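Local coordinates for hypothetical protein (Pyrococcus furiosus, PDB 2FZF) that is of unknown function but belongs to the rubrerythrin family of the ferritin clan, whose members commonly bind a di-iron centre within a four-helix bundle, at residues K40-K45 with Q94-E99. Residues are numbered along the deposited sequence; the frame is centred on the assembly and turned at random.
Sequences KSLAEK and QPVARE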
loop_
_atom_site.group_PDB
_atom_site.type_symbol
_atom_site.label_atom_id
_atom_site.label_comp_id
_atom_site.label_asym_id
_atom_site.label_seq_id
_atom_site.Cartn_x
_atom_site.Cartn_y
_atom_site.Cartn_z
ATOM N N LYS A 40 -1.726 -9.551 -14.143
ATOM C CA LYS A 40 -1.253 -10.889 -14.483
ATOM C C LYS A 40 -0.327 -10.857 -15.688
ATOM O O LYS A 40 0.641 -11.606 -15.740
ATOM C CB LYS A 40 -2.432 -11.812 -14.780
ATOM C CG LYS A 40 -2.798 -12.728 -13.631
ATOM C CD LYS A 40 -1.670 -13.710 -13.323
ATOM C CE LYS A 40 -1.354 -14.611 -14.524
ATOM N NZ LYS A 40 -0.254 -15.600 -14.241
ATOM N N SER A 41 -0.624 -9.986 -16.648
ATOM C CA SER A 41 0.181 -9.876 -17.858
ATOM C C SER A 41 1.383 -8.996 -17.642
ATOM O O SER A 41 2.421 -9.172 -18.279
ATOM C CB SER A 41 -0.641 -9.281 -18.987
ATOM O OG SER A 41 -1.875 -9.949 -19.082
ATOM N N LEU A 42 1.219 -8.019 -16.765
ATOM C CA LEU A 42 2.292 -7.099 -16.460
ATOM C C LEU A 42 3.406 -7.915 -15.821
ATOM O O LEU A 42 4.526 -7.933 -16.314
ATOM C CB LEU A 42 1.804 -6.025 -15.474
ATOM C CG LEU A 42 2.076 -4.522 -15.675
ATOM C CD1 LEU A 42 2.117 -3.875 -14.295
ATOM C CD2 LEU A 42 3.381 -4.261 -16.425
ATOM N N ALA A 43 3.092 -8.606 -14.729
ATOM C CA ALA A 43 4.110 -9.395 -14.046
ATOM C C ALA A 43 4.743 -10.365 -15.026
ATOM O O ALA A 43 5.962 -10.474 -15.102
ATOM C CB ALA A 43 3.503 -10.150 -12.874
ATOM N N GLU A 44 3.884 -11.057 -15.769
ATOM C CA GLU A 44 4.281 -12.038 -16.768
ATOM C C GLU A 44 5.425 -11.521 -17.630
ATOM O O GLU A 44 6.345 -12.251 -18.003
ATOM C CB GLU A 44 3.086 -12.360 -17.669
ATOM C CG GLU A 44 2.733 -13.833 -17.775
ATOM C CD GLU A 44 1.716 -14.280 -16.740
ATOM O OE1 GLU A 44 1.969 -14.102 -15.523
ATOM O OE2 GLU A 44 0.653 -14.809 -17.150
ATOM N N LYS A 45 5.352 -10.241 -17.948
ATOM C CA LYS A 45 6.347 -9.603 -18.782
ATOM C C LYS A 45 7.067 -8.566 -17.939
ATOM O O LYS A 45 6.552 -7.473 -17.739
ATOM C CB LYS A 45 5.634 -8.938 -19.961
ATOM C CG LYS A 45 4.658 -9.866 -20.685
ATOM C CD LYS A 45 3.855 -9.119 -21.737
ATOM C CE LYS A 45 2.912 -10.039 -22.513
ATOM N NZ LYS A 45 3.617 -11.025 -23.381
ATOM N N GLN A 94 -6.084 -2.594 -20.198
ATOM C CA GLN A 94 -6.177 -3.735 -21.102
ATOM C C GLN A 94 -5.028 -4.681 -20.767
ATOM O O GLN A 94 -3.982 -4.239 -20.288
ATOM C CB GLN A 94 -6.082 -3.269 -22.561
ATOM C CG GLN A 94 -7.406 -3.310 -23.339
ATOM C CD GLN A 94 -8.549 -2.601 -22.625
ATOM O OE1 GLN A 94 -8.421 -1.448 -22.207
ATOM N NE2 GLN A 94 -9.681 -3.289 -22.494
ATOM N N PRO A 95 -5.212 -5.998 -20.986
ATOM C CA PRO A 95 -4.144 -6.962 -20.685
ATOM C C PRO A 95 -2.901 -6.734 -21.554
ATOM O O PRO A 95 -3.007 -6.485 -22.755
ATOM C CB PRO A 95 -4.819 -8.316 -20.925
ATOM C CG PRO A 95 -5.903 -7.995 -21.914
ATOM C CD PRO A 95 -6.431 -6.679 -21.453
ATOM N N VAL A 96 -1.723 -6.800 -20.937
ATOM C CA VAL A 96 -0.473 -6.578 -21.663
ATOM C C VAL A 96 -0.028 -7.844 -22.373
ATOM O O VAL A 96 0.332 -8.831 -21.730
ATOM C CB VAL A 96 0.659 -6.127 -20.720
ATOM C CG1 VAL A 96 1.761 -5.448 -21.523
ATOM C CG2 VAL A 96 0.107 -5.212 -19.642
ATOM N N ALA A 97 -0.051 -7.812 -23.701
ATOM C CA ALA A 97 0.342 -8.972 -24.491
ATOM C C ALA A 97 1.681 -8.796 -25.220
ATOM O O ALA A 97 2.355 -9.780 -25.520
ATOM C CB ALA A 97 -0.763 -9.318 -25.484
ATOM N N ARG A 98 2.062 -7.545 -25.489
ATOM C CA ARG A 98 3.318 -7.228 -26.176
ATOM C C ARG A 98 4.557 -7.407 -25.296
ATOM O O ARG A 98 4.456 -7.602 -24.086
ATOM C CB ARG A 98 3.287 -5.787 -26.705
ATOM C CG ARG A 98 2.982 -4.706 -25.660
ATOM C CD ARG A 98 3.005 -3.318 -26.313
ATOM N NE ARG A 98 2.143 -2.324 -25.650
ATOM C CZ ARG A 98 2.541 -1.440 -24.734
ATOM N NH1 ARG A 98 1.663 -0.592 -24.215
ATOM N NH2 ARG A 98 3.809 -1.392 -24.342
ATOM N N GLU A 99 5.735 -7.336 -25.905
ATOM C CA GLU A 99 6.968 -7.487 -25.151
ATOM C C GLU A 99 7.529 -6.113 -24.786
ATOM O O GLU A 99 7.581 -5.204 -25.617
ATOM C CB GLU A 99 7.984 -8.296 -25.967
ATOM C CG GLU A 99 7.423 -9.625 -26.501
ATOM C CD GLU A 99 8.456 -10.470 -27.244
ATOM O OE1 GLU A 99 9.123 -9.932 -28.161
ATOM O OE2 GLU A 99 8.592 -11.676 -26.916
#
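The flat groups where K45 and S41 meet V96 and A97 are peptide units of the loop 94-99, met by side chains. The ammonium of K45 stands over the face of the A97 carbonyl: NZ donates to A97 O at 2.8 Å, 60° out of the carbonyl plane and with a C=O...N angle of 115°, so the bond does not follow a lone pair. The lysine chain runs extended through chi2 and chi3, then bends at its last torsion (chi4 -67°), which turns NZ onto that oxygen while CD and CE pass the carbonyl of V96. CE lies over one face of this carbonyl, and S41 CB approaches its oxygen from the other side, nearer the plane. S41 OG, bonded to E37 O one turn back, meets the P95 ring at CB, 3.8 Å away.

V96 directs its CB toward the helix. Its CG2 comes 4.5 Å from CG of L42 and its CG1 4.2 Å from CD of K45; L109 touches both V96 and L42, and F38 adds to the apolar patch around the valine. Were K45 cut back to an alanine, the A97 carbonyl would probably lose this donor and one flank of V96 its cover.

K45 is the first residue to leave helix 21-44, whose last carbonyls, those of A43 and E44, receive K52 NZ, the latter weakly. The contact thus lays the connection between helices 63-76 and 103-129 against the C-terminal end of helix 21-44, consistent with the long crossover between the two helix pairs of a ferritin-like four-helix bundle.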